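Local atomic coordinates of extracellular invertase (Aspergillus kawachii, PDB entry 5XH8), a protein that probably cleaves the beta-fructofuranoside bond of sucrose and passes fructosyl units to sugar acceptors, building fructooligosaccharides such as 1-kestose. Residues A[166-178]-A[244-256]. Residues are numbered along the deposited sequence; the frame is centred on the assembly and turned at random.
Sequences VTAFRDPYVFQNP and AFNFETGNVFSLD
Arg-170 and Glu-248 form a salt bridge across the contact: NH2 of Arg-170 donates almost straight to OE2 of Glu-248 at 2.8 Å, with the carboxylate oxygen lying at the guanidinium edge. The two planes stand 84° apart, and NH2 comes to OE2 from above the carboxylate plane. Glu-134 holds NH1, and Tyr-319 holds the other oxygen of Glu-248. A water accepts from Arg-170 NE and donates to OE2 and to Asp-171 OD2, bridging the two acids. Asp-171 OD2 also accepts the backbone N-H of Thr-249 (N to OD2 3.0 Å) on the anti side of its carboxylate, while a water links Asp-171 O to Gly-250 O. Thr-167 OG1 donates to Asn-246 OD1 at 2.7 Å.

Strands 168-176 and 250-255 are the innermost strands of successive blades in the GH32 five-bladed beta-propeller, nearly parallel at 9°. Arg-Asp-Pro, at 170-172, is the family's signature motif; Asp-171 OD1 binds a glycerol, consistent with a place in the active-site pocket.

Two CH-pi contacts join the strands. A chi1 of -166° turns the Tyr-173 ring across to Asn-251, whose CA sits over the face, 3.6 Å from the centroid; the hydroxyl reaches Gly-323 O. Phe-175 likewise receives Val-252 CB over its face, 3.7 Å from the ring centre, and Val-252 CG1 approaches CE2.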
loop_
_atom_site.group_PDB
_atom_site.type_symbol
_atom_site.label_atom_id
_atom_site.label_comp_id
_atom_site.label_asym_id
_atom_site.label_seq_id
_atom_site.Cartn_x
_atom_site.Cartn_y
_atom_site.Cartn_z
ATOM N N VAL A 166 -7.086 -7.387 -11.428
ATOM C CA VAL A 166 -7.870 -8.334 -10.644
ATOM C C VAL A 166 -9.369 -8.002 -10.546
ATOM O O VAL A 166 -9.742 -6.838 -10.522
ATOM C CB VAL A 166 -7.307 -8.489 -9.226
ATOM C CG1 VAL A 166 -5.917 -9.109 -9.288
ATOM C CG2 VAL A 166 -7.324 -7.151 -8.473
ATOM N N THR A 167 -10.205 -9.044 -10.466
ATOM C CA THR A 167 -11.619 -8.919 -10.120
ATOM C C THR A 167 -11.821 -8.746 -8.612
ATOM O O THR A 167 -12.819 -8.149 -8.178
ATOM C CB THR A 167 -12.421 -10.161 -10.531
ATOM O OG1 THR A 167 -11.729 -11.352 -10.133
ATOM C CG2 THR A 167 -12.662 -10.175 -12.052
ATOM N N ALA A 168 -10.878 -9.311 -7.860
ATOM C CA ALA A 168 -10.868 -9.411 -6.418
ATOM C C ALA A 168 -9.505 -9.935 -6.022
ATOM O O ALA A 168 -8.845 -10.645 -6.810
ATOM C CB ALA A 168 -11.926 -10.395 -5.927
ATOM N N PHE A 169 -9.107 -9.618 -4.788
ATOM C CA PHE A 169 -7.816 -10.017 -4.250
ATOM C C PHE A 169 -7.857 -10.054 -2.715
ATOM O O PHE A 169 -7.371 -9.142 -2.041
ATOM C CB PHE A 169 -6.748 -9.060 -4.771
ATOM C CG PHE A 169 -5.345 -9.506 -4.497
ATOM C CD1 PHE A 169 -4.806 -10.582 -5.171
ATOM C CD2 PHE A 169 -4.555 -8.818 -3.612
ATOM C CE1 PHE A 169 -3.512 -11.000 -4.916
ATOM C CE2 PHE A 169 -3.252 -9.218 -3.361
ATOM C CZ PHE A 169 -2.727 -10.310 -4.025
ATOM N N ARG A 170 -8.435 -11.120 -2.162
ATOM C CA ARG A 170 -8.752 -11.134 -0.736
ATOM C C ARG A 170 -8.842 -12.526 -0.151
ATOM O O ARG A 170 -8.689 -13.522 -0.874
ATOM C CB ARG A 170 -10.057 -10.366 -0.500
ATOM C CG ARG A 170 -11.241 -10.836 -1.319
ATOM C CD ARG A 170 -12.550 -10.198 -0.820
ATOM N NE ARG A 170 -13.685 -10.592 -1.657
ATOM C CZ ARG A 170 -14.072 -10.003 -2.797
ATOM N NH1 ARG A 170 -13.475 -8.895 -3.260
ATOM N NH2 ARG A 170 -15.109 -10.515 -3.478
ATOM N N ASP A 171 -9.092 -12.566 1.158
ATOM C CA ASP A 171 -9.374 -13.788 1.918
ATOM C C ASP A 171 -8.137 -14.702 1.994
ATOM O O ASP A 171 -8.214 -15.890 1.687
ATOM C CB ASP A 171 -10.559 -14.574 1.342
ATOM C CG ASP A 171 -11.791 -13.732 1.090
ATOM O OD1 ASP A 171 -11.980 -12.700 1.764
ATOM O OD2 ASP A 171 -12.579 -14.140 0.186
ATOM N N PRO A 172 -7.002 -14.156 2.426
ATOM C CA PRO A 172 -5.801 -14.981 2.471
ATOM C C PRO A 172 -5.994 -16.181 3.395
ATOM O O PRO A 172 -6.533 -16.029 4.524
ATOM C CB PRO A 172 -4.734 -14.021 3.007
ATOM C CG PRO A 172 -5.510 -12.989 3.777
ATOM C CD PRO A 172 -6.746 -12.800 2.971
ATOM N N TYR A 173 -5.588 -17.351 2.894
ATOM C CA TYR A 173 -5.694 -18.619 3.618
ATOM C C TYR A 173 -4.304 -19.238 3.780
ATOM O O TYR A 173 -3.709 -19.733 2.807
ATOM C CB TYR A 173 -6.640 -19.575 2.890
ATOM C CG TYR A 173 -7.046 -20.744 3.755
ATOM C CD1 TYR A 173 -8.170 -20.662 4.602
ATOM C CD2 TYR A 173 -6.297 -21.913 3.774
ATOM C CE1 TYR A 173 -8.530 -21.724 5.425
ATOM C CE2 TYR A 173 -6.637 -22.984 4.612
ATOM C CZ TYR A 173 -7.762 -22.888 5.435
ATOM O OH TYR A 173 -8.104 -23.949 6.269
ATOM N N VAL A 174 -3.803 -19.181 5.007
ATOM C CA VAL A 174 -2.511 -19.753 5.356
ATOM C C VAL A 174 -2.625 -21.269 5.582
ATOM O O VAL A 174 -3.607 -21.788 6.179
ATOM C CB VAL A 174 -1.865 -19.076 6.584
ATOM C CG1 VAL A 174 -1.723 -17.592 6.377
ATOM C CG2 VAL A 174 -2.626 -19.363 7.870
ATOM N N PHE A 175 -1.625 -21.986 5.077
ATOM C CA PHE A 175 -1.582 -23.444 5.213
ATOM C C PHE A 175 -0.177 -23.986 4.950
ATOM O O PHE A 175 0.630 -23.321 4.307
ATOM C CB PHE A 175 -2.586 -24.145 4.277
ATOM C CG PHE A 175 -2.246 -24.042 2.822
ATOM C CD1 PHE A 175 -2.469 -22.858 2.122
ATOM C CD2 PHE A 175 -1.711 -25.138 2.127
ATOM C CE1 PHE A 175 -2.166 -22.757 0.786
ATOM C CE2 PHE A 175 -1.388 -25.026 0.788
ATOM C CZ PHE A 175 -1.612 -23.833 0.115
ATOM N N GLN A 176 0.065 -25.185 5.471
ATOM C CA GLN A 176 1.304 -25.944 5.294
ATOM C C GLN A 176 1.017 -27.166 4.449
ATOM O O GLN A 176 -0.090 -27.730 4.504
ATOM C CB GLN A 176 1.852 -26.352 6.648
ATOM C CG GLN A 176 2.301 -25.141 7.438
ATOM C CD GLN A 176 2.860 -25.474 8.807
ATOM O OE1 GLN A 176 2.190 -26.079 9.645
ATOM N NE2 GLN A 176 4.083 -25.044 9.060
ATOM N N ASN A 177 2.004 -27.567 3.639
ATOM C CA ASN A 177 1.845 -28.763 2.797
ATOM C C ASN A 177 3.201 -29.352 2.309
ATOM O O ASN A 177 3.923 -28.700 1.552
ATOM C CB ASN A 177 0.938 -28.476 1.606
ATOM C CG ASN A 177 0.585 -29.746 0.852
ATOM O OD1 ASN A 177 1.348 -30.199 -0.002
ATOM N ND2 ASN A 177 -0.534 -30.365 1.218
ATOM N N PRO A 178 3.547 -30.576 2.755
ATOM C CA PRO A 178 4.875 -31.147 2.360
ATOM C C PRO A 178 4.959 -31.563 0.897
ATOM O O PRO A 178 6.071 -31.618 0.359
ATOM C CB PRO A 178 5.067 -32.334 3.323
ATOM C CG PRO A 178 3.676 -32.702 3.739
ATOM C CD PRO A 178 2.874 -31.414 3.765
ATOM N N ALA A 244 -17.598 -19.796 -12.598
ATOM C CA ALA A 244 -18.276 -18.522 -12.509
ATOM C C ALA A 244 -17.297 -17.344 -12.659
ATOM O O ALA A 244 -16.255 -17.488 -13.340
ATOM C CB ALA A 244 -19.120 -18.465 -11.234
ATOM N N PHE A 245 -17.597 -16.192 -12.060
ATOM C CA PHE A 245 -16.840 -14.969 -12.389
ATOM C C PHE A 245 -15.736 -14.569 -11.433
ATOM O O PHE A 245 -14.939 -13.687 -11.749
ATOM C CB PHE A 245 -17.804 -13.832 -12.579
ATOM C CG PHE A 245 -18.722 -14.013 -13.764
ATOM C CD1 PHE A 245 -19.911 -14.717 -13.640
ATOM C CD2 PHE A 245 -18.398 -13.464 -15.002
ATOM C CE1 PHE A 245 -20.769 -14.871 -14.722
ATOM C CE2 PHE A 245 -19.249 -13.617 -16.101
ATOM C CZ PHE A 245 -20.437 -14.318 -15.958
ATOM N N ASN A 246 -15.680 -15.202 -10.265
ATOM C CA ASN A 246 -14.703 -14.839 -9.232
ATOM C C ASN A 246 -14.705 -15.922 -8.162
ATOM O O ASN A 246 -15.755 -16.442 -7.844
ATOM C CB ASN A 246 -15.084 -13.481 -8.618
ATOM C CG ASN A 246 -14.024 -12.951 -7.686
ATOM O OD1 ASN A 246 -12.898 -12.670 -8.100
ATOM N ND2 ASN A 246 -14.379 -12.806 -6.420
ATOM N N PHE A 247 -13.531 -16.283 -7.647
ATOM C CA PHE A 247 -13.419 -17.180 -6.503
ATOM C C PHE A 247 -13.275 -16.373 -5.192
ATOM O O PHE A 247 -12.599 -15.345 -5.167
ATOM C CB PHE A 247 -12.189 -18.095 -6.591
ATOM C CG PHE A 247 -12.245 -19.174 -7.658
ATOM C CD1 PHE A 247 -13.435 -19.589 -8.264
ATOM C CD2 PHE A 247 -11.061 -19.805 -8.025
ATOM C CE1 PHE A 247 -13.425 -20.583 -9.237
ATOM C CE2 PHE A 247 -11.054 -20.810 -8.996
ATOM C CZ PHE A 247 -12.241 -21.200 -9.589
ATOM N N GLU A 248 -13.892 -16.896 -4.126
ATOM C CA GLU A 248 -13.869 -16.314 -2.777
ATOM C C GLU A 248 -13.530 -17.417 -1.765
ATOM O O GLU A 248 -13.733 -18.613 -2.036
ATOM C CB GLU A 248 -15.235 -15.709 -2.450
ATOM C CG GLU A 248 -15.662 -14.576 -3.402
ATOM C CD GLU A 248 -16.740 -13.706 -2.809
ATOM O OE1 GLU A 248 -17.928 -14.116 -2.874
ATOM O OE2 GLU A 248 -16.384 -12.639 -2.218
ATOM N N THR A 249 -12.991 -17.001 -0.623
ATOM C CA THR A 249 -12.751 -17.855 0.559
ATOM C C THR A 249 -12.116 -19.221 0.265
ATOM O O THR A 249 -12.513 -20.256 0.835
ATOM C CB THR A 249 -14.039 -18.034 1.400
ATOM O OG1 THR A 249 -15.003 -18.801 0.672
ATOM C CG2 THR A 249 -14.623 -16.676 1.746
ATOM N N GLY A 250 -11.125 -19.200 -0.626
ATOM C CA GLY A 250 -10.346 -20.386 -0.956
ATOM C C GLY A 250 -9.669 -20.938 0.282
ATOM O O GLY A 250 -8.924 -20.222 0.920
ATOM N N ASN A 251 -10.006 -22.176 0.660
ATOM C CA ASN A 251 -9.257 -22.935 1.660
ATOM C C ASN A 251 -8.482 -24.035 0.920
ATOM O O ASN A 251 -9.000 -24.595 -0.030
ATOM C CB ASN A 251 -10.187 -23.672 2.607
ATOM C CG ASN A 251 -11.061 -22.762 3.450
ATOM O OD1 ASN A 251 -11.422 -21.634 3.096
ATOM N ND2 ASN A 251 -11.439 -23.291 4.541
ATOM N N VAL A 252 -7.312 -24.413 1.433
ATOM C CA VAL A 252 -6.501 -25.510 0.887
ATOM C C VAL A 252 -6.070 -26.406 2.050
ATOM O O VAL A 252 -5.650 -25.930 3.121
ATOM C CB VAL A 252 -5.253 -24.987 0.138
ATOM C CG1 VAL A 252 -4.441 -26.137 -0.448
ATOM C CG2 VAL A 252 -5.671 -24.056 -0.981
ATOM N N PHE A 253 -6.218 -27.712 1.842
ATOM C CA PHE A 253 -5.955 -28.713 2.883
ATOM C C PHE A 253 -5.795 -30.076 2.219
ATOM O O PHE A 253 -5.963 -30.225 1.001
ATOM C CB PHE A 253 -7.100 -28.739 3.919
ATOM C CG PHE A 253 -8.462 -28.858 3.301
ATOM C CD1 PHE A 253 -9.111 -27.737 2.777
ATOM C CD2 PHE A 253 -9.089 -30.103 3.201
ATOM C CE1 PHE A 253 -10.355 -27.853 2.177
ATOM C CE2 PHE A 253 -10.337 -30.217 2.616
ATOM C CZ PHE A 253 -10.974 -29.099 2.104
ATOM N N SER A 254 -5.422 -31.059 3.017
ATOM C CA SER A 254 -5.119 -32.362 2.492
ATOM C C SER A 254 -5.638 -33.426 3.457
ATOM O O SER A 254 -5.514 -33.299 4.682
ATOM C CB SER A 254 -3.595 -32.494 2.207
ATOM O OG SER A 254 -2.816 -32.271 3.378
ATOM N N LEU A 255 -6.206 -34.474 2.871
ATOM C CA LEU A 255 -6.993 -35.470 3.597
ATOM C C LEU A 255 -6.575 -36.931 3.308
ATOM O O LEU A 255 -6.065 -37.244 2.228
ATOM C CB LEU A 255 -8.473 -35.332 3.177
ATOM C CG LEU A 255 -9.149 -33.969 3.374
ATOM C CD1 LEU A 255 -10.583 -33.994 2.818
ATOM C CD2 LEU A 255 -9.097 -33.565 4.834
ATOM N N ASP A 256 -6.836 -37.800 4.280
ATOM C CA ASP A 256 -6.936 -39.241 4.032
ATOM C C ASP A 256 -8.327 -39.727 4.460
ATOM O O ASP A 256 -9.257 -38.913 4.648
ATOM C CB ASP A 256 -5.776 -39.987 4.719
ATOM C CG ASP A 256 -5.792 -39.883 6.223
ATOM O OD1 ASP A 256 -6.796 -39.469 6.876
ATOM O OD2 ASP A 256 -4.748 -40.216 6.791
HETATM O O HOH W 1 -14.789 -12.800 -0.003
HETATM O O HOH W 2 -8.042 -17.810 -0.535
HETATM O O HOH W 3 -10.028 -17.955 2.568
HETATM O O HOH W 4 -2.278 -29.453 3.294
#